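Local coordinates for dihydrodipicolinate synthase (Rhodopseudomonas palustris, PDB 3DZ1), which probably acts as a 4-hydroxy-tetrahydrodipicolinate synthase, a pyruvate-dependent TIM-barrel lyase of the DapA family linked to lysine biosynthesis, at residues L97-G102 and D134-L139; E118-Y123 and P152-Q157. All blocks are in the same frame, centred on the assembly; numbering follows the deposited sequence.

Contact 1: residues L97-G102 and D134-L139; sequences LSMDAG and DVPWVL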
loop_
_atom_site.group_PDB
_atom_site.type_symbol
_atom_site.label_atom_id
_atom_site.label_comp_id
_atom_site.label_asym_id
_atom_site.label_seq_id
_atom_site.Cartn_x
_atom_site.Cartn_y
_atom_site.Cartn_z
ATOM N N LEU A 97 15.093 8.469 -28.678
ATOM C CA LEU A 97 14.532 9.565 -29.459
ATOM C C LEU A 97 14.967 10.898 -28.867
ATOM O O LEU A 97 15.380 11.817 -29.588
ATOM C CB LEU A 97 13.004 9.479 -29.456
ATOM C CG LEU A 97 12.251 10.572 -30.222
ATOM C CD1 LEU A 97 10.953 10.003 -30.752
ATOM C CD2 LEU A 97 11.998 11.775 -29.326
ATOM N N SER A 98 14.868 10.992 -27.547
ATOM C CA SER A 98 15.240 12.206 -26.834
ATOM C C SER A 98 16.721 12.512 -27.004
ATOM O O SER A 98 17.100 13.659 -27.237
ATOM C CB SER A 98 14.904 12.066 -25.350
ATOM O OG SER A 98 13.517 11.853 -25.169
HETATM N N MSE A 99 17.559 11.487 -26.889
HETATM C CA MSE A 99 18.990 11.685 -27.045
HETATM C C MSE A 99 19.339 12.099 -28.477
HETATM O O MSE A 99 20.159 13.000 -28.681
HETATM C CB MSE A 99 19.755 10.417 -26.651
HETATM C CG MSE A 99 19.619 10.035 -25.175
HETATM SE SE MSE A 99 20.044 11.468 -23.916
HETATM C CE MSE A 99 21.949 11.607 -24.236
ATOM N N ASP A 100 18.724 11.459 -29.468
ATOM C CA ASP A 100 18.996 11.819 -30.859
ATOM C C ASP A 100 18.559 13.256 -31.126
ATOM O O ASP A 100 19.147 13.951 -31.957
ATOM C CB ASP A 100 18.265 10.887 -31.831
ATOM C CG ASP A 100 18.835 9.480 -31.833
ATOM O OD1 ASP A 100 20.054 9.329 -31.609
ATOM O OD2 ASP A 100 18.065 8.527 -32.077
ATOM N N ALA A 101 17.523 13.694 -30.417
ATOM C CA ALA A 101 16.992 15.044 -30.570
ATOM C C ALA A 101 17.908 16.101 -29.959
ATOM O O ALA A 101 17.894 17.261 -30.384
ATOM C CB ALA A 101 15.609 15.131 -29.943
ATOM N N GLY A 102 18.692 15.704 -28.955
ATOM C CA GLY A 102 19.604 16.639 -28.318
ATOM C C GLY A 102 19.504 16.714 -26.804
ATOM O O GLY A 102 20.084 17.610 -26.180
ATOM N N ASP A 134 25.156 4.002 -22.687
ATOM C CA ASP A 134 25.743 5.246 -23.162
ATOM C C ASP A 134 24.875 6.460 -22.842
ATOM O O ASP A 134 25.292 7.601 -23.037
ATOM C CB ASP A 134 25.966 5.165 -24.675
ATOM C CG ASP A 134 24.680 4.893 -25.442
ATOM O OD1 ASP A 134 24.035 3.856 -25.180
ATOM O OD2 ASP A 134 24.317 5.714 -26.310
ATOM N N VAL A 135 23.670 6.211 -22.347
ATOM C CA VAL A 135 22.742 7.286 -22.031
ATOM C C VAL A 135 22.848 7.779 -20.587
ATOM O O VAL A 135 22.601 7.026 -19.643
ATOM C CB VAL A 135 21.286 6.836 -22.297
ATOM C CG1 VAL A 135 20.314 7.969 -21.984
ATOM C CG2 VAL A 135 21.144 6.394 -23.750
ATOM N N PRO A 136 23.232 9.055 -20.399
ATOM C CA PRO A 136 23.356 9.621 -19.052
ATOM C C PRO A 136 21.965 9.630 -18.436
ATOM O O PRO A 136 21.000 10.004 -19.102
ATOM C CB PRO A 136 23.860 11.041 -19.314
ATOM C CG PRO A 136 24.555 10.937 -20.637
ATOM C CD PRO A 136 23.623 10.044 -21.417
ATOM N N TRP A 137 21.836 9.220 -17.180
ATOM C CA TRP A 137 20.512 9.231 -16.584
ATOM C C TRP A 137 20.467 9.705 -15.145
ATOM O O TRP A 137 21.491 9.780 -14.457
ATOM C CB TRP A 137 19.841 7.859 -16.717
ATOM C CG TRP A 137 20.530 6.734 -16.009
ATOM C CD1 TRP A 137 21.686 6.106 -16.383
ATOM C CD2 TRP A 137 20.087 6.082 -14.815
ATOM N NE1 TRP A 137 21.985 5.100 -15.495
ATOM C CE2 TRP A 137 21.019 5.063 -14.522
ATOM C CE3 TRP A 137 18.987 6.258 -13.963
ATOM C CZ2 TRP A 137 20.887 4.223 -13.412
ATOM C CZ3 TRP A 137 18.855 5.422 -12.860
ATOM C CH2 TRP A 137 19.802 4.417 -12.595
ATOM N N VAL A 138 19.255 10.032 -14.714
ATOM C CA VAL A 138 18.986 10.541 -13.379
ATOM C C VAL A 138 18.110 9.580 -12.585
ATOM O O VAL A 138 17.049 9.165 -13.053
ATOM C CB VAL A 138 18.257 11.898 -13.468
ATOM C CG1 VAL A 138 18.006 12.458 -12.074
ATOM C CG2 VAL A 138 19.067 12.859 -14.319
ATOM N N LEU A 139 18.565 9.233 -11.387
ATOM C CA LEU A 139 17.821 8.331 -10.510
ATOM C C LEU A 139 16.853 9.158 -9.666
ATOM O O LEU A 139 17.281 10.016 -8.892
ATOM C CB LEU A 139 18.792 7.576 -9.590
ATOM C CG LEU A 139 18.167 6.655 -8.532
ATOM C CD1 LEU A 139 17.322 5.586 -9.208
ATOM C CD2 LEU A 139 19.268 6.025 -7.693
#
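Met99, a selenomethionine, reaches from the last turn of its helix across to Val135 and Pro136, and this one side chain carries the whole helix side of the contact. With CG beside the backbone N (chi1 -64°) and further bends at chi2 and chi3, the chain curls on itself and offers a different atom to each partner. Its CG lies 3.9 Å from Val135 CG1, a methyl that the selenium also touches, SE to CG1 being 4.0 Å. The terminal methyl goes further and makes the tightest approach, Met99 CE to Pro136 CD at 3.6 Å, at the CD corner of the proline ring. Val135 and Pro136 are buried, and no hydrogen bond crosses here. The outer side is looser: Asp134 is exposed and packs on nothing in 97-102, but its OD1 forms a salt bridge with Arg96, one turn before Asp100 on the same helix. At Gly102 the helix ends in a Schellman motif with positive phi. Lys4 of the N-terminal segment packs on both Met99 and Pro136. The contact thus joins the C-terminal end of helix 88-101 to the entry of strand 137-141, which runs between strands 105-108 and 165-170 of the barrel.

Contact 2: residues E118-Y123 and P152-Q157; sequences EQITTY and PKVIRQ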
loop_
_atom_site.group_PDB
_atom_site.type_symbol
_atom_site.label_atom_id
_atom_site.label_comp_id
_atom_site.label_asym_id
_atom_site.label_seq_id
_atom_site.Cartn_x
_atom_site.Cartn_y
_atom_site.Cartn_z
ATOM N N GLU A 118 17.040 -5.976 -3.468
ATOM C CA GLU A 118 17.408 -6.874 -4.554
ATOM C C GLU A 118 16.580 -6.496 -5.787
ATOM O O GLU A 118 17.102 -6.391 -6.897
ATOM C CB GLU A 118 17.093 -8.314 -4.144
ATOM C CG GLU A 118 18.014 -9.378 -4.700
ATOM C CD GLU A 118 17.705 -10.750 -4.114
ATOM O OE1 GLU A 118 16.653 -11.329 -4.471
ATOM O OE2 GLU A 118 18.506 -11.240 -3.284
ATOM N N GLN A 119 15.281 -6.295 -5.583
ATOM C CA GLN A 119 14.399 -5.927 -6.686
ATOM C C GLN A 119 14.750 -4.548 -7.234
ATOM O O GLN A 119 14.667 -4.310 -8.437
ATOM C CB GLN A 119 12.941 -5.923 -6.228
ATOM C CG GLN A 119 12.420 -7.276 -5.795
ATOM C CD GLN A 119 11.026 -7.192 -5.206
ATOM O OE1 GLN A 119 10.735 -6.306 -4.403
ATOM N NE2 GLN A 119 10.158 -8.124 -5.593
ATOM N N ILE A 120 15.126 -3.637 -6.345
ATOM C CA ILE A 120 15.481 -2.281 -6.756
ATOM C C ILE A 120 16.735 -2.248 -7.624
ATOM O O ILE A 120 16.718 -1.694 -8.722
ATOM C CB ILE A 120 15.677 -1.359 -5.524
ATOM C CG1 ILE A 120 14.347 -1.215 -4.781
ATOM C CG2 ILE A 120 16.167 0.027 -5.962
ATOM C CD1 ILE A 120 14.451 -0.502 -3.451
ATOM N N THR A 121 17.824 -2.852 -7.154
ATOM C CA THR A 121 19.052 -2.836 -7.939
ATOM C C THR A 121 18.883 -3.592 -9.251
ATOM O O THR A 121 19.415 -3.184 -10.284
ATOM C CB THR A 121 20.247 -3.413 -7.147
ATOM O OG1 THR A 121 19.924 -4.718 -6.658
ATOM C CG2 THR A 121 20.585 -2.506 -5.978
ATOM N N THR A 122 18.131 -4.687 -9.224
ATOM C CA THR A 122 17.910 -5.450 -10.442
ATOM C C THR A 122 17.138 -4.633 -11.471
ATOM O O THR A 122 17.482 -4.634 -12.653
ATOM C CB THR A 122 17.142 -6.755 -10.158
ATOM O OG1 THR A 122 18.011 -7.669 -9.486
ATOM C CG2 THR A 122 16.644 -7.391 -11.462
ATOM N N TYR A 123 16.097 -3.936 -11.026
ATOM C CA TYR A 123 15.296 -3.138 -11.942
ATOM C C TYR A 123 16.144 -2.140 -12.721
ATOM O O TYR A 123 16.040 -2.038 -13.946
ATOM C CB TYR A 123 14.208 -2.363 -11.199
ATOM C CG TYR A 123 13.427 -1.476 -12.134
ATOM C CD1 TYR A 123 12.468 -2.014 -12.990
ATOM C CD2 TYR A 123 13.715 -0.114 -12.240
ATOM C CE1 TYR A 123 11.820 -1.223 -13.935
ATOM C CE2 TYR A 123 13.072 0.687 -13.185
ATOM C CZ TYR A 123 12.128 0.125 -14.030
ATOM O OH TYR A 123 11.503 0.899 -14.981
ATOM N N PRO A 152 20.770 4.882 1.356
ATOM C CA PRO A 152 21.958 5.459 0.727
ATOM C C PRO A 152 22.835 4.370 0.112
ATOM O O PRO A 152 23.391 4.557 -0.963
ATOM C CB PRO A 152 22.636 6.177 1.885
ATOM C CG PRO A 152 21.464 6.690 2.661
ATOM C CD PRO A 152 20.532 5.488 2.678
ATOM N N LYS A 153 22.947 3.232 0.795
ATOM C CA LYS A 153 23.751 2.116 0.291
ATOM C C LYS A 153 23.161 1.544 -0.994
ATOM O O LYS A 153 23.897 1.133 -1.898
ATOM C CB LYS A 153 23.859 1.007 1.348
ATOM C CG LYS A 153 24.691 1.396 2.562
ATOM C CD LYS A 153 24.819 0.250 3.553
ATOM C CE LYS A 153 25.728 0.643 4.714
ATOM N NZ LYS A 153 25.882 -0.456 5.715
ATOM N N VAL A 154 21.834 1.505 -1.074
ATOM C CA VAL A 154 21.171 0.995 -2.272
ATOM C C VAL A 154 21.423 1.974 -3.412
ATOM O O VAL A 154 21.683 1.576 -4.550
ATOM C CB VAL A 154 19.641 0.822 -2.054
ATOM C CG1 VAL A 154 18.918 0.756 -3.399
ATOM C CG2 VAL A 154 19.371 -0.457 -1.275
ATOM N N ILE A 155 21.340 3.264 -3.104
ATOM C CA ILE A 155 21.585 4.283 -4.109
ATOM C C ILE A 155 23.019 4.142 -4.606
ATOM O O ILE A 155 23.266 4.159 -5.811
ATOM C CB ILE A 155 21.373 5.697 -3.531
ATOM C CG1 ILE A 155 19.880 5.919 -3.264
ATOM C CG2 ILE A 155 21.922 6.754 -4.501
ATOM C CD1 ILE A 155 19.564 7.204 -2.529
ATOM N N ARG A 156 23.959 3.993 -3.674
ATOM C CA ARG A 156 25.366 3.846 -4.036
ATOM C C ARG A 156 25.576 2.666 -4.981
ATOM O O ARG A 156 26.322 2.766 -5.960
ATOM C CB ARG A 156 26.228 3.661 -2.784
ATOM C CG ARG A 156 27.695 3.364 -3.093
ATOM C CD ARG A 156 28.527 3.270 -1.825
ATOM N NE ARG A 156 28.089 2.179 -0.964
ATOM C CZ ARG A 156 28.575 1.943 0.250
ATOM N NH1 ARG A 156 29.521 2.724 0.753
ATOM N NH2 ARG A 156 28.110 0.926 0.963
ATOM N N GLN A 157 24.919 1.550 -4.683
ATOM C CA GLN A 157 25.026 0.358 -5.513
ATOM C C GLN A 157 24.471 0.603 -6.914
ATOM O O GLN A 157 25.089 0.223 -7.910
ATOM C CB GLN A 157 24.286 -0.806 -4.849
ATOM C CG GLN A 157 24.237 -2.078 -5.678
ATOM C CD GLN A 157 23.965 -3.301 -4.822
ATOM O OE1 GLN A 157 23.187 -3.243 -3.867
ATOM N NE2 GLN A 157 24.597 -4.418 -5.164
#
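Ile120 and Val154 meet branch to branch, their side chains crossing at about a right angle, with Ile120 CG2 3.8 Å from Val154 CG1. Both methyls stand anti to their own backbone N, and both CA-CB bonds point into the gap between the helices. Beside this pair Thr121 and Gln157 also cross nearly at right angles. The amide chain of Gln157 leaves its helix with CG anti to the backbone N (chi1 175°), runs on extended, and passes the threonine methyl: Thr121 CG2 lies 3.7 Å from Gln157 CG and 3.4 Å from Gln157 OE1. This is van der Waals contact of a methyl with a polar chain, since the hydroxyl of Thr121 is turned back to bond Asp117 O in its own helix. The two helices are neighbours on the outside of the (beta/alpha)8 barrel; the axes of 118-123 and 152-157 approach to 10.0 Å, run in the same general direction and cross at -25°. On the flank away from 152-157, Thr122 OG1 joins its own backbone N in bonding Glu118 O, the two donors arriving from opposite faces of the carbonyl plane. Ile120 also packs on Leu114 and Val148 in loops at the C-terminal end of the barrel strands. Gln157 is exposed, whereas Thr121 is buried. Near the start of the helices, Glu118 packs on Thr151 of a second subunit, and Lys153 on Glu118 of that subunit.

How the contacts relate
From the N terminus, helix 88-101 supplies the first side of contact 1, and the chain then passes through strand 105-108 into helix 117-131, the first side of contact 2. Contact 1 closes next, at 134-139, after a span of 31 residues; contact 2 closes at 152-157, after 28. The two loops therefore cross, since helix 117-131 lies inside the first and strand 137-141 inside the second. Contact 1 ties an outer helix to the loop leading into a barrel strand, contact 2 one outer helix to another. Their centres are 21 Å apart, yet they touch directly where Leu139 CD2 packs 4.2 Å from Ile155 CG2, between strand 137-141 and helix 152-161.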